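Local coordinates for protein sulfate transporter 4.1, chloroplastic (Arabidopsis thaliana, PDB 7LHV) that carries sulfate across the membrane together with protons, as an H(+)/sulfate cotransporter that may help to regulate sulfate assimilation, at residues 155-166 against 332-343; 234-242 against 471-479. All blocks are in the same frame, centred on the assembly; numbering follows the deposited sequence.

Contact 1: 155-166 against 332-343; sequences VSLLVSNALGGI and TLLPTSALITGV. With S1P ((2S,3R,4E)-2-amino-3-hydroxyoctadec-4-en-1-yl dihydrogen phosphate), chain C.
Helices 155-166 and 332-343 run antiparallel (173°) with their axes 10.4 Å apart, Val155 lying by Ile340, Ala162 by Thr336 and Ile166 by Thr332. Leu158 buries more surface here than any other residue. Its CD1 is set among Ile340, Leu339 and Val343, 3.9 Å from Ile340 CG1, the Leu158 and Ile340 side chains sliding past each other in opposite senses, whereas CD2 meets Leu339 CD2 at 3.8 Å where the leucines cross nearly at right angles. Ile340 is similarly shared: its CD1 is 3.9 Å from Val159 CG2, and its CG2 faces Val155 CG2. Helix 153-166 follows strand 149-150, which pairs antiparallel with 388-389, the strand pairing at the broken membrane segments of the SLC26 fold. Further along, Ala162 CB packs on OG1 and CG2 of Thr336. Ile166 and Thr332 then meet tip to tip, while Ile166 CD1 also touches Leu333 CD2 at 3.7 Å. Pro335, lacking an N-H, falls at the kink of 332-343. Two residues on, Ser337 OG donates to Leu333 O (2.6 Å) from 50° above the carbonyl plane, and Leu333 O also accepts the Ser337 amide. Leu339 turns CD2 to Leu158 and CD1 to the lipid, 3.7 Å from C14 of the sphingosine phosphate, its chi1 of 173° swinging CG away from the backbone N.

Contact 2: 234-242 against 471-479; sequences ARSSKIVPI and ITLFFGIEI. With S1P ((2S,3R,4E)-2-amino-3-hydroxyoctadec-4-en-1-yl dihydrogen phosphate), chain C.
Ile239 lies slantwise over Leu473, its CG1 3.4 Å from Leu473 CG, and the same two residues are joined through their backbones. Ile239 N donates to Leu473 O (3.3 Å, N-H...O angle 150°). Ile239 opens helix 239-249, for which Lys238 takes the N-cap position, and Leu473 belongs to the last turn of helix 459-474. The start of one helix thus hands an amide hydrogen to the end of another, an arrangement in which the two helix dipoles would probably favour each other. Lys238 uses its aliphatic part: CB, CG and CD run past Phe474 O, CB at 3.5 Å, and the chain is straight until it bends at the last torsion (chi4 67°), with CE near the backbone N of Gly476. On the outer side, Val240 CG2 comes up to the edge of the Phe474 ring, near its plane and 4.0 Å from CD1. At the inner end, Ser237 OG packs against CG1 and CD1 of Ile477. Phe475 and Gly476 form the break between helices 459-474 and 477-496, with Gly476 as N-cap of the second; in its first turn, Glu478 OE1 lies 3.2 Å from O1 of the sphingosine phosphate. Helix 206-229 packs on the contact through Leu222, which touches Ile239, and Ile218, which touches Leu473, while helix 153-166 adjoins it through Asn161 on Ser237 and Leu157 on Ile477.

Overall arrangement
The two contacts lie about 15 Å apart between centres and interleave along the chain, their segments alternating in sequence. They meet directly: Leu158 CD2 of contact 1 packs on Ile477 CG2 of contact 2 at 3.6 Å. One sphingosine phosphate molecule also spans them. Its polar head lies by Glu478 and Ile479 of contact 2, Ile479 CG1 being 3.5 Å from the phosphate oxygen O24, and its chain runs along helix 332-343 of contact 1, where Pro335 O is 3.6 Å from C7. Segments 332-343 and 471-479 therefore supply adjoining parts of one lipid pocket.

Contact 1: 155-166 against 332-343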
loop_
_atom_site.group_PDB
_atom_site.type_symbol
_atom_site.label_atom_id
_atom_site.label_comp_id
_atom_site.label_asym_id
_atom_site.label_seq_id
_atom_site.Cartn_x
_atom_site.Cartn_y
_atom_site.Cartn_z
ATOM N N VAL A 155 -22.096 -1.451 10.719
ATOM C CA VAL A 155 -22.523 -0.503 9.697
ATOM C C VAL A 155 -23.416 0.569 10.306
ATOM O O VAL A 155 -23.341 1.742 9.929
ATOM C CB VAL A 155 -23.213 -1.240 8.537
ATOM C CG1 VAL A 155 -23.983 -0.274 7.668
ATOM C CG2 VAL A 155 -22.185 -1.982 7.710
ATOM N N SER A 156 -24.266 0.188 11.262
ATOM C CA SER A 156 -25.079 1.180 11.959
ATOM C C SER A 156 -24.208 2.161 12.732
ATOM O O SER A 156 -24.480 3.366 12.746
ATOM C CB SER A 156 -26.067 0.488 12.895
ATOM O OG SER A 156 -27.016 -0.269 12.164
ATOM N N LEU A 157 -23.152 1.664 13.380
ATOM C CA LEU A 157 -22.236 2.552 14.089
ATOM C C LEU A 157 -21.543 3.516 13.135
ATOM O O LEU A 157 -21.403 4.704 13.437
ATOM C CB LEU A 157 -21.204 1.733 14.858
ATOM C CG LEU A 157 -20.047 2.526 15.457
ATOM C CD1 LEU A 157 -20.530 3.415 16.586
ATOM C CD2 LEU A 157 -18.969 1.581 15.942
ATOM N N LEU A 158 -21.095 3.021 11.980
ATOM C CA LEU A 158 -20.430 3.892 11.012
ATOM C C LEU A 158 -21.391 4.936 10.452
ATOM O O LEU A 158 -21.018 6.102 10.267
ATOM C CB LEU A 158 -19.828 3.060 9.883
ATOM C CG LEU A 158 -18.767 2.049 10.308
ATOM C CD1 LEU A 158 -18.320 1.220 9.121
ATOM C CD2 LEU A 158 -17.593 2.754 10.946
ATOM N N VAL A 159 -22.629 4.531 10.168
ATOM C CA VAL A 159 -23.637 5.470 9.686
ATOM C C VAL A 159 -23.897 6.545 10.729
ATOM O O VAL A 159 -23.974 7.736 10.408
ATOM C CB VAL A 159 -24.927 4.718 9.313
ATOM C CG1 VAL A 159 -26.093 5.677 9.217
ATOM C CG2 VAL A 159 -24.741 3.972 8.007
ATOM N N SER A 160 -24.030 6.143 11.995
ATOM C CA SER A 160 -24.221 7.118 13.061
ATOM C C SER A 160 -23.032 8.060 13.159
ATOM O O SER A 160 -23.205 9.269 13.353
ATOM C CB SER A 160 -24.440 6.401 14.392
ATOM O OG SER A 160 -24.403 7.318 15.468
ATOM N N ASN A 161 -21.819 7.525 13.025
ATOM C CA ASN A 161 -20.620 8.351 13.089
ATOM C C ASN A 161 -20.641 9.421 12.004
ATOM O O ASN A 161 -20.445 10.611 12.282
ATOM C CB ASN A 161 -19.381 7.467 12.962
ATOM C CG ASN A 161 -18.110 8.191 13.318
ATOM O OD1 ASN A 161 -17.158 8.219 12.540
ATOM N ND2 ASN A 161 -18.082 8.784 14.503
ATOM N N ALA A 162 -20.915 9.015 10.763
ATOM C CA ALA A 162 -20.938 9.973 9.660
ATOM C C ALA A 162 -22.043 11.010 9.842
ATOM O O ALA A 162 -21.812 12.218 9.684
ATOM C CB ALA A 162 -21.102 9.236 8.331
ATOM N N LEU A 163 -23.252 10.561 10.187
ATOM C CA LEU A 163 -24.365 11.496 10.317
ATOM C C LEU A 163 -24.112 12.503 11.430
ATOM O O LEU A 163 -24.340 13.704 11.250
ATOM C CB LEU A 163 -25.671 10.749 10.574
ATOM C CG LEU A 163 -26.145 9.758 9.512
ATOM C CD1 LEU A 163 -27.642 9.524 9.641
ATOM C CD2 LEU A 163 -25.767 10.214 8.116
ATOM N N GLY A 164 -23.637 12.036 12.586
ATOM C CA GLY A 164 -23.319 12.951 13.666
ATOM C C GLY A 164 -22.196 13.901 13.316
ATOM O O GLY A 164 -22.193 15.053 13.759
ATOM N N GLY A 165 -21.225 13.439 12.525
ATOM C CA GLY A 165 -20.215 14.349 12.022
ATOM C C GLY A 165 -20.756 15.382 11.059
ATOM O O GLY A 165 -20.146 16.443 10.899
ATOM N N ILE A 166 -21.890 15.100 10.418
ATOM C CA ILE A 166 -22.489 16.069 9.504
ATOM C C ILE A 166 -23.652 16.803 10.168
ATOM O O ILE A 166 -23.616 18.028 10.321
ATOM C CB ILE A 166 -22.941 15.395 8.199
ATOM C CG1 ILE A 166 -21.731 14.835 7.451
ATOM C CG2 ILE A 166 -23.693 16.383 7.328
ATOM C CD1 ILE A 166 -22.087 14.139 6.168
ATOM N N THR A 332 -19.195 14.673 0.781
ATOM C CA THR A 332 -18.780 14.467 2.162
ATOM C C THR A 332 -18.873 12.999 2.557
ATOM O O THR A 332 -18.192 12.564 3.493
ATOM C CB THR A 332 -19.640 15.329 3.085
ATOM O OG1 THR A 332 -19.664 16.670 2.584
ATOM C CG2 THR A 332 -19.081 15.344 4.500
ATOM N N LEU A 333 -19.705 12.223 1.861
ATOM C CA LEU A 333 -20.013 10.857 2.260
ATOM C C LEU A 333 -19.179 9.799 1.549
ATOM O O LEU A 333 -19.313 8.618 1.874
ATOM C CB LEU A 333 -21.498 10.571 2.039
ATOM C CG LEU A 333 -22.397 11.364 2.985
ATOM C CD1 LEU A 333 -23.855 11.252 2.583
ATOM C CD2 LEU A 333 -22.185 10.923 4.420
ATOM N N LEU A 334 -18.335 10.176 0.588
ATOM C CA LEU A 334 -17.440 9.188 -0.017
ATOM C C LEU A 334 -16.518 8.523 1.000
ATOM O O LEU A 334 -16.370 7.290 0.942
ATOM C CB LEU A 334 -16.636 9.824 -1.157
ATOM C CG LEU A 334 -17.258 9.949 -2.556
ATOM C CD1 LEU A 334 -17.536 8.584 -3.153
ATOM C CD2 LEU A 334 -18.506 10.789 -2.578
ATOM N N PRO A 335 -15.866 9.239 1.928
ATOM C CA PRO A 335 -14.987 8.536 2.879
ATOM C C PRO A 335 -15.709 7.493 3.715
ATOM O O PRO A 335 -15.108 6.469 4.060
ATOM C CB PRO A 335 -14.420 9.674 3.743
ATOM C CG PRO A 335 -15.345 10.821 3.535
ATOM C CD PRO A 335 -15.803 10.696 2.123
ATOM N N THR A 336 -16.977 7.725 4.063
ATOM C CA THR A 336 -17.741 6.704 4.776
ATOM C C THR A 336 -18.243 5.624 3.823
ATOM O O THR A 336 -18.146 4.430 4.126
ATOM C CB THR A 336 -18.908 7.345 5.524
ATOM O OG1 THR A 336 -18.402 8.266 6.496
ATOM C CG2 THR A 336 -19.721 6.283 6.233
ATOM N N SER A 337 -18.754 6.026 2.654
ATOM C CA SER A 337 -19.286 5.065 1.692
ATOM C C SER A 337 -18.239 4.033 1.300
ATOM O O SER A 337 -18.558 2.854 1.118
ATOM C CB SER A 337 -19.799 5.788 0.450
ATOM O OG SER A 337 -20.777 6.748 0.790
ATOM N N ALA A 338 -16.988 4.462 1.137
ATOM C CA ALA A 338 -15.914 3.510 0.891
ATOM C C ALA A 338 -15.716 2.597 2.093
ATOM O O ALA A 338 -15.681 1.367 1.953
ATOM C CB ALA A 338 -14.623 4.251 0.554
ATOM N N LEU A 339 -15.631 3.183 3.289
ATOM C CA LEU A 339 -15.354 2.402 4.491
ATOM C C LEU A 339 -16.387 1.301 4.678
ATOM O O LEU A 339 -16.037 0.120 4.808
ATOM C CB LEU A 339 -15.318 3.322 5.709
ATOM C CG LEU A 339 -15.210 2.677 7.086
ATOM C CD1 LEU A 339 -13.989 1.784 7.173
ATOM C CD2 LEU A 339 -15.163 3.751 8.154
ATOM N N ILE A 340 -17.670 1.665 4.654
ATOM C CA ILE A 340 -18.729 0.665 4.746
ATOM C C ILE A 340 -18.565 -0.375 3.651
ATOM O O ILE A 340 -18.639 -1.584 3.908
ATOM C CB ILE A 340 -20.112 1.342 4.682
ATOM C CG1 ILE A 340 -20.411 2.073 5.990
ATOM C CG2 ILE A 340 -21.190 0.320 4.384
ATOM C CD1 ILE A 340 -21.611 2.978 5.913
ATOM N N THR A 341 -18.293 0.071 2.421
ATOM C CA THR A 341 -18.082 -0.872 1.331
ATOM C C THR A 341 -16.941 -1.822 1.654
ATOM O O THR A 341 -17.052 -3.033 1.431
ATOM C CB THR A 341 -17.802 -0.125 0.029
ATOM O OG1 THR A 341 -18.925 0.703 -0.297
ATOM C CG2 THR A 341 -17.559 -1.106 -1.102
ATOM N N GLY A 342 -15.854 -1.296 2.222
ATOM C CA GLY A 342 -14.757 -2.162 2.614
ATOM C C GLY A 342 -15.209 -3.247 3.567
ATOM O O GLY A 342 -14.834 -4.413 3.418
ATOM N N VAL A 343 -16.068 -2.888 4.524
ATOM C CA VAL A 343 -16.624 -3.881 5.437
ATOM C C VAL A 343 -17.309 -4.987 4.649
ATOM O O VAL A 343 -17.060 -6.180 4.873
ATOM C CB VAL A 343 -17.589 -3.211 6.429
ATOM C CG1 VAL A 343 -18.421 -4.255 7.145
ATOM C CG2 VAL A 343 -16.819 -2.362 7.423
HETATM C C1 S1P C . -9.617 10.734 8.562
HETATM O O1 S1P C . -10.287 11.748 9.327
HETATM C C2 S1P C . -10.340 10.622 7.238
HETATM N N2 S1P C . -11.688 11.204 7.281
HETATM C C3 S1P C . -10.348 9.182 6.703
HETATM O O3 S1P C . -9.915 9.295 5.354
HETATM C C4 S1P C . -11.694 8.527 6.773
HETATM C C5 S1P C . -11.972 7.288 6.404
HETATM C C6 S1P C . -11.098 6.210 5.848
HETATM C C7 S1P C . -11.690 5.459 4.652
HETATM C C8 S1P C . -10.941 4.184 4.305
HETATM C C9 S1P C . -11.560 3.355 3.197
HETATM C C10 S1P C . -10.872 2.022 2.962
HETATM C C11 S1P C . -11.657 0.805 3.405
HETATM C C12 S1P C . -10.846 -0.181 4.207
HETATM C C13 S1P C . -11.649 -1.167 5.008
HETATM C C14 S1P C . -11.589 -0.921 6.494
HETATM C C15 S1P C . -11.294 -2.138 7.342
HETATM C C16 S1P C . -11.191 -1.866 8.828
HETATM C C17 S1P C . -9.853 -2.136 9.476
HETATM P P22 S1P C . -9.493 12.264 10.586
HETATM O O23 S1P C . -10.474 12.332 11.760
HETATM O O24 S1P C . -8.446 11.209 10.846
HETATM O O25 S1P C . -8.883 13.567 10.267
#

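Contact 2: 234-242 against 471-479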
loop_
_atom_site.group_PDB
_atom_site.type_symbol
_atom_site.label_atom_id
_atom_site.label_comp_id
_atom_site.label_asym_id
_atom_site.label_seq_id
_atom_site.Cartn_x
_atom_site.Cartn_y
_atom_site.Cartn_z
ATOM N N ALA A 234 -22.856 12.785 26.317
ATOM C CA ALA A 234 -22.174 13.393 25.183
ATOM C C ALA A 234 -21.966 12.365 24.083
ATOM O O ALA A 234 -21.520 11.243 24.333
ATOM C CB ALA A 234 -20.833 13.987 25.611
ATOM N N ARG A 235 -22.292 12.760 22.858
ATOM C CA ARG A 235 -22.215 11.877 21.702
ATOM C C ARG A 235 -20.807 11.941 21.124
ATOM O O ARG A 235 -20.379 12.986 20.625
ATOM C CB ARG A 235 -23.271 12.277 20.673
ATOM C CG ARG A 235 -23.381 11.346 19.493
ATOM C CD ARG A 235 -22.475 11.812 18.378
ATOM N NE ARG A 235 -22.654 11.033 17.164
ATOM C CZ ARG A 235 -21.869 11.126 16.102
ATOM N NH1 ARG A 235 -20.866 11.988 16.055
ATOM N NH2 ARG A 235 -22.092 10.330 15.063
ATOM N N SER A 236 -20.088 10.823 21.190
ATOM C CA SER A 236 -18.751 10.746 20.622
ATOM C C SER A 236 -18.396 9.286 20.384
ATOM O O SER A 236 -19.030 8.378 20.924
ATOM C CB SER A 236 -17.711 11.414 21.527
ATOM O OG SER A 236 -17.846 12.826 21.495
ATOM N N SER A 237 -17.373 9.080 19.560
ATOM C CA SER A 237 -16.863 7.755 19.244
ATOM C C SER A 237 -15.616 7.403 20.043
ATOM O O SER A 237 -14.964 6.397 19.744
ATOM C CB SER A 237 -16.573 7.646 17.747
ATOM O OG SER A 237 -15.968 6.407 17.437
ATOM N N LYS A 238 -15.261 8.207 21.038
ATOM C CA LYS A 238 -14.098 7.971 21.876
ATOM C C LYS A 238 -14.539 7.680 23.304
ATOM O O LYS A 238 -15.547 8.209 23.778
ATOM C CB LYS A 238 -13.153 9.173 21.856
ATOM C CG LYS A 238 -12.854 9.702 20.467
ATOM C CD LYS A 238 -12.060 10.993 20.537
ATOM C CE LYS A 238 -11.768 11.533 19.150
ATOM N NZ LYS A 238 -13.012 11.984 18.471
ATOM N N ILE A 239 -13.771 6.830 23.988
ATOM C CA ILE A 239 -14.172 6.370 25.314
ATOM C C ILE A 239 -14.071 7.490 26.340
ATOM O O ILE A 239 -14.926 7.615 27.226
ATOM C CB ILE A 239 -13.332 5.151 25.730
ATOM C CG1 ILE A 239 -13.518 4.025 24.721
ATOM C CG2 ILE A 239 -13.725 4.677 27.116
ATOM C CD1 ILE A 239 -14.953 3.621 24.512
ATOM N N VAL A 240 -13.019 8.306 26.259
ATOM C CA VAL A 240 -12.784 9.317 27.289
ATOM C C VAL A 240 -13.918 10.336 27.370
ATOM O O VAL A 240 -14.415 10.583 28.480
ATOM C CB VAL A 240 -11.407 9.971 27.086
ATOM C CG1 VAL A 240 -11.201 11.091 28.085
ATOM C CG2 VAL A 240 -10.307 8.931 27.211
ATOM N N PRO A 241 -14.362 10.966 26.271
ATOM C CA PRO A 241 -15.514 11.877 26.394
ATOM C C PRO A 241 -16.783 11.192 26.868
ATOM O O PRO A 241 -17.561 11.797 27.615
ATOM C CB PRO A 241 -15.665 12.444 24.976
ATOM C CG PRO A 241 -14.975 11.478 24.098
ATOM C CD PRO A 241 -13.830 10.964 24.899
ATOM N N ILE A 242 -17.012 9.940 26.467
ATOM C CA ILE A 242 -18.213 9.230 26.901
ATOM C C ILE A 242 -18.199 9.039 28.411
ATOM O O ILE A 242 -19.190 9.306 29.102
ATOM C CB ILE A 242 -18.336 7.881 26.168
ATOM C CG1 ILE A 242 -18.575 8.096 24.676
ATOM C CG2 ILE A 242 -19.454 7.052 26.769
ATOM C CD1 ILE A 242 -18.482 6.827 23.863
ATOM N N ILE A 471 -6.156 2.161 19.618
ATOM C CA ILE A 471 -6.290 3.417 18.891
ATOM C C ILE A 471 -7.745 3.670 18.517
ATOM O O ILE A 471 -8.235 4.799 18.627
ATOM C CB ILE A 471 -5.364 3.420 17.663
ATOM C CG1 ILE A 471 -3.931 3.714 18.102
ATOM C CG2 ILE A 471 -5.821 4.444 16.643
ATOM C CD1 ILE A 471 -2.933 3.671 16.985
ATOM N N THR A 472 -8.468 2.632 18.088
ATOM C CA THR A 472 -9.884 2.815 17.794
ATOM C C THR A 472 -10.677 3.143 19.052
ATOM O O THR A 472 -11.646 3.907 18.989
ATOM C CB THR A 472 -10.443 1.565 17.117
ATOM O OG1 THR A 472 -9.620 1.219 15.999
ATOM C CG2 THR A 472 -11.858 1.803 16.636
ATOM N N LEU A 473 -10.278 2.594 20.197
ATOM C CA LEU A 473 -10.981 2.875 21.442
ATOM C C LEU A 473 -10.780 4.321 21.877
ATOM O O LEU A 473 -11.747 5.024 22.196
ATOM C CB LEU A 473 -10.498 1.915 22.526
ATOM C CG LEU A 473 -11.498 1.488 23.594
ATOM C CD1 LEU A 473 -12.604 0.658 22.982
ATOM C CD2 LEU A 473 -10.794 0.725 24.702
ATOM N N PHE A 474 -9.532 4.789 21.891
ATOM C CA PHE A 474 -9.227 6.103 22.445
ATOM C C PHE A 474 -9.352 7.219 21.417
ATOM O O PHE A 474 -9.784 8.324 21.756
ATOM C CB PHE A 474 -7.825 6.100 23.052
ATOM C CG PHE A 474 -7.749 5.396 24.369
ATOM C CD1 PHE A 474 -8.188 6.016 25.524
ATOM C CD2 PHE A 474 -7.255 4.108 24.451
ATOM C CE1 PHE A 474 -8.127 5.368 26.737
ATOM C CE2 PHE A 474 -7.192 3.456 25.663
ATOM C CZ PHE A 474 -7.628 4.085 26.807
ATOM N N PHE A 475 -8.976 6.958 20.174
ATOM C CA PHE A 475 -9.134 7.916 19.097
ATOM C C PHE A 475 -10.369 7.543 18.281
ATOM O O PHE A 475 -11.132 6.645 18.645
ATOM C CB PHE A 475 -7.857 7.967 18.259
ATOM C CG PHE A 475 -6.627 8.288 19.058
ATOM C CD1 PHE A 475 -6.268 9.601 19.301
ATOM C CD2 PHE A 475 -5.841 7.278 19.579
ATOM C CE1 PHE A 475 -5.143 9.895 20.043
ATOM C CE2 PHE A 475 -4.716 7.569 20.322
ATOM C CZ PHE A 475 -4.368 8.878 20.553
ATOM N N GLY A 476 -10.577 8.229 17.169
ATOM C CA GLY A 476 -11.775 8.016 16.387
ATOM C C GLY A 476 -11.787 6.675 15.680
ATOM O O GLY A 476 -10.802 5.936 15.634
ATOM N N ILE A 477 -12.958 6.346 15.134
ATOM C CA ILE A 477 -13.075 5.172 14.275
ATOM C C ILE A 477 -12.226 5.349 13.024
ATOM O O ILE A 477 -11.536 4.423 12.586
ATOM C CB ILE A 477 -14.551 4.916 13.921
ATOM C CG1 ILE A 477 -15.272 4.227 15.077
ATOM C CG2 ILE A 477 -14.662 4.079 12.659
ATOM C CD1 ILE A 477 -16.773 4.355 15.001
ATOM N N GLU A 478 -12.270 6.542 12.427
ATOM C CA GLU A 478 -11.520 6.794 11.202
ATOM C C GLU A 478 -10.018 6.708 11.437
ATOM O O GLU A 478 -9.284 6.164 10.607
ATOM C CB GLU A 478 -11.906 8.158 10.635
ATOM C CG GLU A 478 -13.381 8.265 10.294
ATOM C CD GLU A 478 -13.844 9.697 10.149
ATOM O OE1 GLU A 478 -13.057 10.611 10.470
ATOM O OE2 GLU A 478 -14.994 9.907 9.713
ATOM N N ILE A 479 -9.542 7.241 12.564
ATOM C CA ILE A 479 -8.119 7.148 12.880
ATOM C C ILE A 479 -7.707 5.693 13.059
ATOM O O ILE A 479 -6.651 5.272 12.578
ATOM C CB ILE A 479 -7.786 7.992 14.122
ATOM C CG1 ILE A 479 -7.921 9.480 13.800
ATOM C CG2 ILE A 479 -6.387 7.684 14.617
ATOM C CD1 ILE A 479 -7.914 10.368 15.019
HETATM C C1 S1P C . -9.617 10.734 8.562
HETATM O O1 S1P C . -10.287 11.748 9.327
HETATM C C2 S1P C . -10.340 10.622 7.238
HETATM N N2 S1P C . -11.688 11.204 7.281
HETATM C C3 S1P C . -10.348 9.182 6.703
HETATM O O3 S1P C . -9.915 9.295 5.354
HETATM C C4 S1P C . -11.694 8.527 6.773
HETATM C C5 S1P C . -11.972 7.288 6.404
HETATM C C6 S1P C . -11.098 6.210 5.848
HETATM C C7 S1P C . -11.690 5.459 4.652
HETATM C C8 S1P C . -10.941 4.184 4.305
HETATM C C9 S1P C . -11.560 3.355 3.197
HETATM C C10 S1P C . -10.872 2.022 2.962
HETATM C C11 S1P C . -11.657 0.805 3.405
HETATM C C12 S1P C . -10.846 -0.181 4.207
HETATM C C13 S1P C . -11.649 -1.167 5.008
HETATM C C14 S1P C . -11.589 -0.921 6.494
HETATM C C15 S1P C . -11.294 -2.138 7.342
HETATM C C16 S1P C . -11.191 -1.866 8.828
HETATM C C17 S1P C . -9.853 -2.136 9.476
HETATM P P22 S1P C . -9.493 12.264 10.586
HETATM O O23 S1P C . -10.474 12.332 11.760
HETATM O O24 S1P C . -8.446 11.209 10.846
HETATM O O25 S1P C . -8.883 13.567 10.267
#